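Local atomic coordinates of uricase (Bacillus fastidiosus, PDB entry 4R8X), a protein that probably catalyses the oxidation of urate to 5-hydroxyisourate, the first step of the route from urate to (S)-allantoin. Residues 169-174 with 234-239; 194-199 with 271-276; 200-205 with 267-272. All blocks are in the same frame, centred on the assembly; numbering follows the deposited sequence.

Contact 1 of 3, residues 169-174 with 234-239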
# COMPACT_ATOMS: atom_id res chain seq x y z
N ILE D 169 1.01 -15.27 -8.00
CA ILE D 169 -0.07 -15.93 -8.74
C ILE D 169 -1.29 -15.94 -7.80
O ILE D 169 -1.18 -16.35 -6.65
CB ILE D 169 0.31 -17.38 -9.10
CG1 ILE D 169 1.41 -17.40 -10.16
CG2 ILE D 169 -0.90 -18.16 -9.57
CD1 ILE D 169 1.95 -18.80 -10.41
N GLN D 170 -2.44 -15.45 -8.26
CA GLN D 170 -3.64 -15.46 -7.42
C GLN D 170 -4.76 -16.10 -8.21
O GLN D 170 -5.24 -15.52 -9.18
CB GLN D 170 -4.02 -14.04 -6.95
CG GLN D 170 -2.90 -13.31 -6.23
CD GLN D 170 -3.30 -11.93 -5.74
OE1 GLN D 170 -4.42 -11.48 -5.96
NE2 GLN D 170 -2.38 -11.25 -5.09
N LEU D 171 -5.17 -17.30 -7.80
CA LEU D 171 -6.15 -18.08 -8.55
C LEU D 171 -7.28 -18.56 -7.66
O LEU D 171 -7.07 -18.96 -6.51
CB LEU D 171 -5.48 -19.30 -9.19
CG LEU D 171 -4.37 -19.03 -10.21
CD1 LEU D 171 -3.66 -20.34 -10.53
CD2 LEU D 171 -4.96 -18.40 -11.46
N ILE D 172 -8.49 -18.52 -8.20
CA ILE D 172 -9.66 -19.09 -7.53
C ILE D 172 -10.23 -20.22 -8.38
O ILE D 172 -10.17 -20.18 -9.60
CB ILE D 172 -10.73 -17.98 -7.28
CG1 ILE D 172 -11.77 -18.43 -6.25
CG2 ILE D 172 -11.39 -17.53 -8.59
CD1 ILE D 172 -12.64 -17.28 -5.78
N LYS D 173 -10.75 -21.26 -7.72
CA LYS D 173 -11.45 -22.34 -8.42
C LYS D 173 -12.89 -22.41 -7.92
O LYS D 173 -13.12 -22.65 -6.74
CB LYS D 173 -10.76 -23.69 -8.21
CG LYS D 173 -11.35 -24.83 -9.02
CD LYS D 173 -10.53 -26.11 -8.87
CE LYS D 173 -11.07 -27.22 -9.76
NZ LYS D 173 -10.24 -28.46 -9.63
N VAL D 174 -13.85 -22.19 -8.81
CA VAL D 174 -15.25 -22.12 -8.42
C VAL D 174 -15.96 -23.47 -8.40
O VAL D 174 -17.16 -23.58 -8.68
CB VAL D 174 -16.03 -21.12 -9.30
CG1 VAL D 174 -15.43 -19.73 -9.14
CG2 VAL D 174 -16.00 -21.55 -10.76
N SER D 234 -3.07 -25.12 -14.74
CA SER D 234 -3.61 -26.32 -15.36
C SER D 234 -3.87 -27.42 -14.34
O SER D 234 -4.91 -28.08 -14.37
CB SER D 234 -2.68 -26.83 -16.47
OG SER D 234 -2.58 -25.87 -17.51
N VAL D 235 -2.93 -27.61 -13.43
CA VAL D 235 -3.09 -28.60 -12.38
C VAL D 235 -4.22 -28.20 -11.43
O VAL D 235 -5.04 -29.03 -11.06
CB VAL D 235 -1.77 -28.83 -11.62
CG1 VAL D 235 -1.98 -29.75 -10.40
CG2 VAL D 235 -0.72 -29.41 -12.57
N PHE D 236 -4.28 -26.92 -11.06
CA PHE D 236 -5.37 -26.41 -10.22
C PHE D 236 -6.73 -26.71 -10.87
O PHE D 236 -7.68 -27.16 -10.21
CB PHE D 236 -5.18 -24.91 -9.99
CG PHE D 236 -6.01 -24.32 -8.86
CD1 PHE D 236 -6.47 -25.11 -7.81
CD2 PHE D 236 -6.32 -22.97 -8.86
CE1 PHE D 236 -7.22 -24.55 -6.78
CE2 PHE D 236 -7.08 -22.40 -7.84
CZ PHE D 236 -7.53 -23.19 -6.79
N HIS D 237 -6.81 -26.49 -12.19
CA HIS D 237 -8.03 -26.74 -12.95
C HIS D 237 -8.46 -28.20 -12.95
O HIS D 237 -9.63 -28.51 -12.74
CB HIS D 237 -7.85 -26.22 -14.39
CG HIS D 237 -8.91 -26.64 -15.35
ND1 HIS D 237 -9.99 -25.84 -15.67
CD2 HIS D 237 -9.04 -27.76 -16.10
CE1 HIS D 237 -10.74 -26.45 -16.57
NE2 HIS D 237 -10.18 -27.62 -16.85
N THR D 238 -7.50 -29.10 -13.16
CA THR D 238 -7.81 -30.51 -13.39
C THR D 238 -7.90 -31.36 -12.12
O THR D 238 -8.79 -32.20 -11.98
CB THR D 238 -6.76 -31.12 -14.35
OG1 THR D 238 -6.88 -30.50 -15.64
CG2 THR D 238 -6.96 -32.62 -14.50
N LEU D 239 -6.98 -31.12 -11.19
CA LEU D 239 -6.88 -31.94 -9.98
C LEU D 239 -8.05 -31.70 -9.02
O LEU D 239 -8.45 -30.55 -8.80
CB LEU D 239 -5.56 -31.64 -9.26
CG LEU D 239 -5.24 -32.41 -7.97
CD1 LEU D 239 -4.88 -33.86 -8.27
CD2 LEU D 239 -4.12 -31.71 -7.22
O HOH W 1 -11.28 -30.73 -10.69
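The ammonium group of K173 sits at the C-terminal end of helix 225-238 and is gripped by backbone oxygens and a water. NZ donates to F236 O at 2.9 Å, in the carbonyl plane, and to H237 O at 3.2 Å, where it stands well above that carbonyl's plane. Water 1 accepts from NZ and probably donates to T238 O. With CG anti to the backbone N (chi1 -174°) and the chain extended beyond it, the lysine spans the gap from strand to helix. Here a helix lies on the large antiparallel sheet, as in the tunnelling fold (T-fold) of the uricase family: strand 169-173 and helix 234-238 run nearly parallel, their axes 9.3 Å apart at closest approach. The positive charge probably also suits the negative end of the helix dipole. K173 CB lies over one face of the F236 ring, a CH-pi contact. At the ring's edge L171 O approaches CE2, and L171 CB packs against F236 CE2 at 3.7 Å. A methionine in place of K173 would probably leave the carbonyls of F236 and H237 without their charged donor. L171, I172 and K173 also pair, antiparallel, with a strand of the second subunit, so the sheet crosses the interface.

Contact 2 of 3, residues 194-199 with 271-276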
# COMPACT_ATOMS: atom_id res chain seq x y z
N THR D 194 -18.92 -24.53 5.82
CA THR D 194 -19.59 -24.33 4.54
C THR D 194 -18.58 -24.44 3.41
O THR D 194 -17.38 -24.24 3.62
CB THR D 194 -20.31 -22.96 4.46
OG1 THR D 194 -19.34 -21.90 4.47
CG2 THR D 194 -21.27 -22.78 5.62
N ASP D 195 -19.05 -24.77 2.22
CA ASP D 195 -18.18 -24.89 1.05
C ASP D 195 -18.00 -23.55 0.38
O ASP D 195 -18.97 -22.86 0.09
CB ASP D 195 -18.77 -25.88 0.04
CG ASP D 195 -18.80 -27.30 0.57
OD1 ASP D 195 -17.85 -27.70 1.28
OD2 ASP D 195 -19.77 -28.02 0.26
N ARG D 196 -16.75 -23.18 0.12
CA ARG D 196 -16.43 -21.95 -0.59
C ARG D 196 -15.42 -22.25 -1.68
O ARG D 196 -14.68 -23.22 -1.59
CB ARG D 196 -15.86 -20.90 0.37
CG ARG D 196 -16.80 -20.47 1.48
CD ARG D 196 -16.42 -21.13 2.79
NE ARG D 196 -15.15 -20.62 3.31
CZ ARG D 196 -14.41 -21.26 4.20
NH1 ARG D 196 -14.80 -22.43 4.67
NH2 ARG D 196 -13.27 -20.73 4.61
N PRO D 197 -15.38 -21.42 -2.73
CA PRO D 197 -14.38 -21.62 -3.78
C PRO D 197 -12.96 -21.44 -3.23
O PRO D 197 -12.68 -20.43 -2.60
CB PRO D 197 -14.70 -20.52 -4.80
CG PRO D 197 -16.09 -20.05 -4.48
CD PRO D 197 -16.27 -20.28 -3.01
N LEU D 198 -12.09 -22.42 -3.44
CA LEU D 198 -10.71 -22.29 -2.99
C LEU D 198 -9.98 -21.16 -3.72
O LEU D 198 -9.91 -21.13 -4.95
CB LEU D 198 -9.96 -23.61 -3.18
CG LEU D 198 -8.54 -23.65 -2.62
CD1 LEU D 198 -8.54 -23.39 -1.12
CD2 LEU D 198 -7.86 -24.98 -2.94
N TYR D 199 -9.42 -20.24 -2.94
CA TYR D 199 -8.77 -19.05 -3.47
C TYR D 199 -7.36 -19.05 -2.89
O TYR D 199 -7.18 -18.98 -1.68
CB TYR D 199 -9.57 -17.81 -3.07
CG TYR D 199 -9.06 -16.48 -3.62
CD1 TYR D 199 -8.26 -16.42 -4.76
CD2 TYR D 199 -9.39 -15.29 -2.99
CE1 TYR D 199 -7.80 -15.21 -5.24
CE2 TYR D 199 -8.92 -14.08 -3.46
CZ TYR D 199 -8.13 -14.05 -4.59
OH TYR D 199 -7.67 -12.85 -5.04
N ASN D 271 -3.72 -19.22 1.72
CA ASN D 271 -5.14 -19.52 1.56
C ASN D 271 -5.93 -18.24 1.81
O ASN D 271 -5.92 -17.69 2.92
CB ASN D 271 -5.58 -20.60 2.55
CG ASN D 271 -6.97 -21.14 2.24
OD1 ASN D 271 -7.80 -20.44 1.65
ND2 ASN D 271 -7.22 -22.38 2.60
N ARG D 272 -6.61 -17.76 0.77
CA ARG D 272 -7.34 -16.49 0.83
C ARG D 272 -8.85 -16.67 0.66
O ARG D 272 -9.58 -15.73 0.33
CB ARG D 272 -6.78 -15.53 -0.21
CG ARG D 272 -5.37 -15.07 0.10
CD ARG D 272 -5.38 -14.07 1.25
NE ARG D 272 -4.04 -13.65 1.62
CZ ARG D 272 -3.77 -12.74 2.55
NH1 ARG D 272 -4.76 -12.17 3.21
NH2 ARG D 272 -2.52 -12.40 2.82
N THR D 273 -9.31 -17.88 0.93
CA THR D 273 -10.70 -18.27 0.66
C THR D 273 -11.72 -17.39 1.36
O THR D 273 -11.58 -17.07 2.54
CB THR D 273 -10.91 -19.75 1.01
OG1 THR D 273 -10.04 -20.55 0.21
CG2 THR D 273 -12.34 -20.20 0.78
N TRP D 274 -12.76 -17.00 0.62
CA TRP D 274 -13.84 -16.16 1.11
C TRP D 274 -14.70 -16.83 2.20
O TRP D 274 -14.64 -18.05 2.38
CB TRP D 274 -14.77 -15.80 -0.05
CG TRP D 274 -14.14 -15.02 -1.19
CD1 TRP D 274 -13.09 -14.13 -1.13
CD2 TRP D 274 -14.54 -15.07 -2.56
NE1 TRP D 274 -12.83 -13.62 -2.39
CE2 TRP D 274 -13.71 -14.18 -3.28
CE3 TRP D 274 -15.53 -15.78 -3.26
CZ2 TRP D 274 -13.84 -13.99 -4.67
CZ3 TRP D 274 -15.66 -15.59 -4.62
CH2 TRP D 274 -14.83 -14.69 -5.31
N ASP D 275 -15.51 -16.02 2.88
CA ASP D 275 -16.53 -16.51 3.79
C ASP D 275 -17.87 -16.53 3.06
O ASP D 275 -18.15 -15.67 2.23
CB ASP D 275 -16.68 -15.58 5.01
CG ASP D 275 -15.59 -15.79 6.05
OD1 ASP D 275 -14.94 -16.86 6.04
OD2 ASP D 275 -15.40 -14.89 6.90
N THR D 276 -18.71 -17.51 3.40
CA THR D 276 -20.07 -17.56 2.87
C THR D 276 -20.98 -16.54 3.56
O THR D 276 -20.93 -16.38 4.79
CB THR D 276 -20.67 -18.96 3.07
OG1 THR D 276 -19.86 -19.92 2.40
CG2 THR D 276 -22.10 -19.02 2.54
O HOH W 2 -17.87 -19.18 5.72
O HOH W 3 -21.22 -21.71 0.73
O HOH W 4 -12.72 -17.86 4.98
O HOH W 5 -13.12 -17.91 -2.06
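R196 NE donates to W274 O at 2.8 Å in a nearly straight bond (167°), nearly along the C=O axis, the oxygen lying within 5° of the guanidinium plane. At another edge of the same group NH1 reaches back weakly to T194 O; one firm and one weak in-plane bond help fix the guanidinium's rotation. Hydroxyls do the next part of the bonding. T194 OG1 and T276 OG1 meet at 2.9 Å, while T273 OG1 accepts from Y199 N and donates to N271 OD1 at 2.7 Å, on a lone pair. N271 OD1 also takes T273 N, closing an Asx turn. The backbone adds R272 N to Y199 O. Waters fill in: water 4 accepts from R196 NH2 and lies within bonding distance of T273 O and D275 OD1, and water 5 bridges P197 O and W274 N.

Among apolar contacts, T273 CG2 lies against R196 CB at 3.6 Å. The edge of the Y199 ring points toward the face of the five-membered ring of W274, offset, with planes at 60°. R196 and N271 are predicted to bind urate and 5-hydroxyisourate, and N271 also O2, so these bonds probably position both residues in the active site.

W274 stacks on F15 of the second subunit, and D275 forms a salt bridge with R293 of the third subunit. Within the chain, strand 198-208 continues from one segment, strands 262-271 and 275-278 flank the T273 turn, L198 and N271 touch I244 of helix 244-258, and R196, P197 and T276 rest on F289 of strand 288-290.

Contact 3 of 3, residues 200-205 with 267-272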
# COMPACT_ATOMS: atom_id res chain seq x y z
N ILE D 200 -6.37 -19.14 -3.78
CA ILE D 200 -4.97 -19.31 -3.37
C ILE D 200 -4.03 -18.26 -3.97
O ILE D 200 -4.24 -17.78 -5.08
CB ILE D 200 -4.44 -20.72 -3.73
CG1 ILE D 200 -4.40 -20.91 -5.25
CG2 ILE D 200 -5.30 -21.80 -3.10
CD1 ILE D 200 -3.81 -22.26 -5.70
N PHE D 201 -3.02 -17.89 -3.19
CA PHE D 201 -1.89 -17.11 -3.68
C PHE D 201 -0.72 -18.07 -3.71
O PHE D 201 -0.54 -18.85 -2.76
CB PHE D 201 -1.54 -15.97 -2.72
CG PHE D 201 -2.57 -14.87 -2.63
CD1 PHE D 201 -3.80 -14.95 -3.29
CD2 PHE D 201 -2.29 -13.74 -1.90
CE1 PHE D 201 -4.73 -13.93 -3.19
CE2 PHE D 201 -3.22 -12.71 -1.79
CZ PHE D 201 -4.44 -12.81 -2.44
N LEU D 202 0.09 -18.01 -4.77
CA LEU D 202 1.26 -18.89 -4.91
C LEU D 202 2.48 -18.11 -5.34
O LEU D 202 2.42 -17.30 -6.27
CB LEU D 202 1.01 -19.98 -5.97
CG LEU D 202 -0.07 -21.03 -5.75
CD1 LEU D 202 -0.10 -22.02 -6.91
CD2 LEU D 202 0.13 -21.76 -4.43
N ASN D 203 3.59 -18.34 -4.64
CA ASN D 203 4.91 -18.00 -5.14
C ASN D 203 5.59 -19.32 -5.39
O ASN D 203 5.62 -20.18 -4.50
CB ASN D 203 5.72 -17.21 -4.11
CG ASN D 203 5.10 -15.87 -3.76
OD1 ASN D 203 4.32 -15.30 -4.52
ND2 ASN D 203 5.47 -15.35 -2.59
N ILE D 204 6.11 -19.51 -6.59
CA ILE D 204 6.76 -20.76 -6.94
C ILE D 204 8.18 -20.48 -7.36
O ILE D 204 8.44 -19.54 -8.11
CB ILE D 204 6.03 -21.46 -8.10
CG1 ILE D 204 4.52 -21.54 -7.80
CG2 ILE D 204 6.61 -22.84 -8.33
CD1 ILE D 204 3.70 -22.08 -8.95
N GLY D 205 9.11 -21.29 -6.88
CA GLY D 205 10.51 -21.18 -7.27
C GLY D 205 11.07 -22.52 -7.70
O GLY D 205 10.48 -23.56 -7.40
N PHE D 267 7.54 -23.80 -2.86
CA PHE D 267 6.28 -23.07 -2.82
C PHE D 267 6.16 -22.26 -1.55
O PHE D 267 6.58 -22.70 -0.48
CB PHE D 267 5.10 -24.05 -2.83
CG PHE D 267 4.97 -24.82 -4.10
CD1 PHE D 267 5.63 -26.02 -4.28
CD2 PHE D 267 4.16 -24.34 -5.12
CE1 PHE D 267 5.50 -26.72 -5.47
CE2 PHE D 267 4.02 -25.04 -6.30
CZ PHE D 267 4.68 -26.24 -6.48
N GLY D 268 5.58 -21.07 -1.70
CA GLY D 268 5.05 -20.30 -0.59
C GLY D 268 3.62 -19.95 -0.98
O GLY D 268 3.40 -19.41 -2.06
N THR D 269 2.66 -20.28 -0.13
CA THR D 269 1.25 -20.07 -0.44
C THR D 269 0.53 -19.18 0.56
O THR D 269 1.00 -18.98 1.67
CB THR D 269 0.47 -21.38 -0.38
OG1 THR D 269 0.25 -21.71 1.00
CG2 THR D 269 1.23 -22.50 -1.04
N ASN D 270 -0.63 -18.67 0.14
CA ASN D 270 -1.65 -18.17 1.06
C ASN D 270 -2.96 -18.85 0.70
O ASN D 270 -3.30 -18.99 -0.48
CB ASN D 270 -1.94 -16.67 0.87
CG ASN D 270 -0.85 -15.76 1.40
OD1 ASN D 270 -1.01 -14.54 1.32
ND2 ASN D 270 0.25 -16.31 1.90
N ASN D 271 -3.72 -19.22 1.72
CA ASN D 271 -5.14 -19.52 1.56
C ASN D 271 -5.93 -18.24 1.81
O ASN D 271 -5.92 -17.69 2.92
CB ASN D 271 -5.58 -20.60 2.55
CG ASN D 271 -6.97 -21.14 2.24
OD1 ASN D 271 -7.80 -20.44 1.65
ND2 ASN D 271 -7.22 -22.38 2.60
N ARG D 272 -6.61 -17.76 0.77
CA ARG D 272 -7.34 -16.49 0.83
C ARG D 272 -8.85 -16.67 0.66
O ARG D 272 -9.58 -15.73 0.33
CB ARG D 272 -6.78 -15.53 -0.21
CG ARG D 272 -5.37 -15.07 0.10
CD ARG D 272 -5.38 -14.07 1.25
NE ARG D 272 -4.04 -13.65 1.62
CZ ARG D 272 -3.77 -12.74 2.55
NH1 ARG D 272 -4.76 -12.17 3.21
NH2 ARG D 272 -2.52 -12.40 2.82
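The F201 ring carries R272 CG over one face, 3.5 Å from the centroid and only 10° off the normal, a CH-pi contact close to the ring's centre. The arginine bends at chi2 (-74°), which carries its guanidinium on past the ring, the two planes 31° apart, with NE 3.6 Å from F201 CE2. At the edge of that guanidinium, in its plane, lies N270 OD1. NE and NH2 grip this one oxygen side-on, NH2 at 3.0 Å, and both reach it from the same face of the amide. The other end of the amide is tied too: ND2 donates to T269 O, above that carbonyl's plane, so the amide is pinned at both ends. Its OD1 also lies obliquely near F201 CD2.

Beneath these side chains, strands 200-205 and 267-271 form a regular antiparallel ladder. F201 with N270 and N203 with G268 are hydrogen-bonded pairs; I200 with N271, L202 with T269 and I204 with F267 are non-hydrogen-bonded. N203 N to G268 O is the shortest of the four bonds, at 2.8 Å and almost straight. T269 CA also comes 3.2 Å from F201 O, a CA-H...O contact.

The opposite face bears I200, L202, I204, F267, T269 and N271. Two pairs lie side by side there: L202 CD2 meets T269 CG2 at 3.6 Å, and I204 CG1 approaches F267 CE2. Helices 225-238 and 244-258 pack on this face, and Q299 takes up T269 OG1 in a hydrogen bond.

The two faces thus differ in chemistry. On one, F201, N270 and R272 join an aromatic face to a fixed amide and a probably charged guanidinium. The other is largely apolar, with T269 and N271 its polar members, and N271 is predicted to bind urate, 5-hydroxyisourate and O2.

All three contacts meet on strand 198-208 or its neighbours in the large antiparallel sheet, where the strand lies between 156-173 and 262-271. Contact 3 pairs it with 262-271, and contact 2 follows where the strand pairing gives way to loops, sharing N271 and R272. Contact 1 brings helix 225-238 against the neighbouring strand 156-173, joined to the others by backbone bonds such as K173 N to L198 O. The centres of the contacts lie about 12 to 15 Å from one another. Along the chain the segments of contact 1 alternate with those of contacts 2 and 3, which end on the same stretch; this interleaving probably helps hold helix and sheet together beside the predicted urate site.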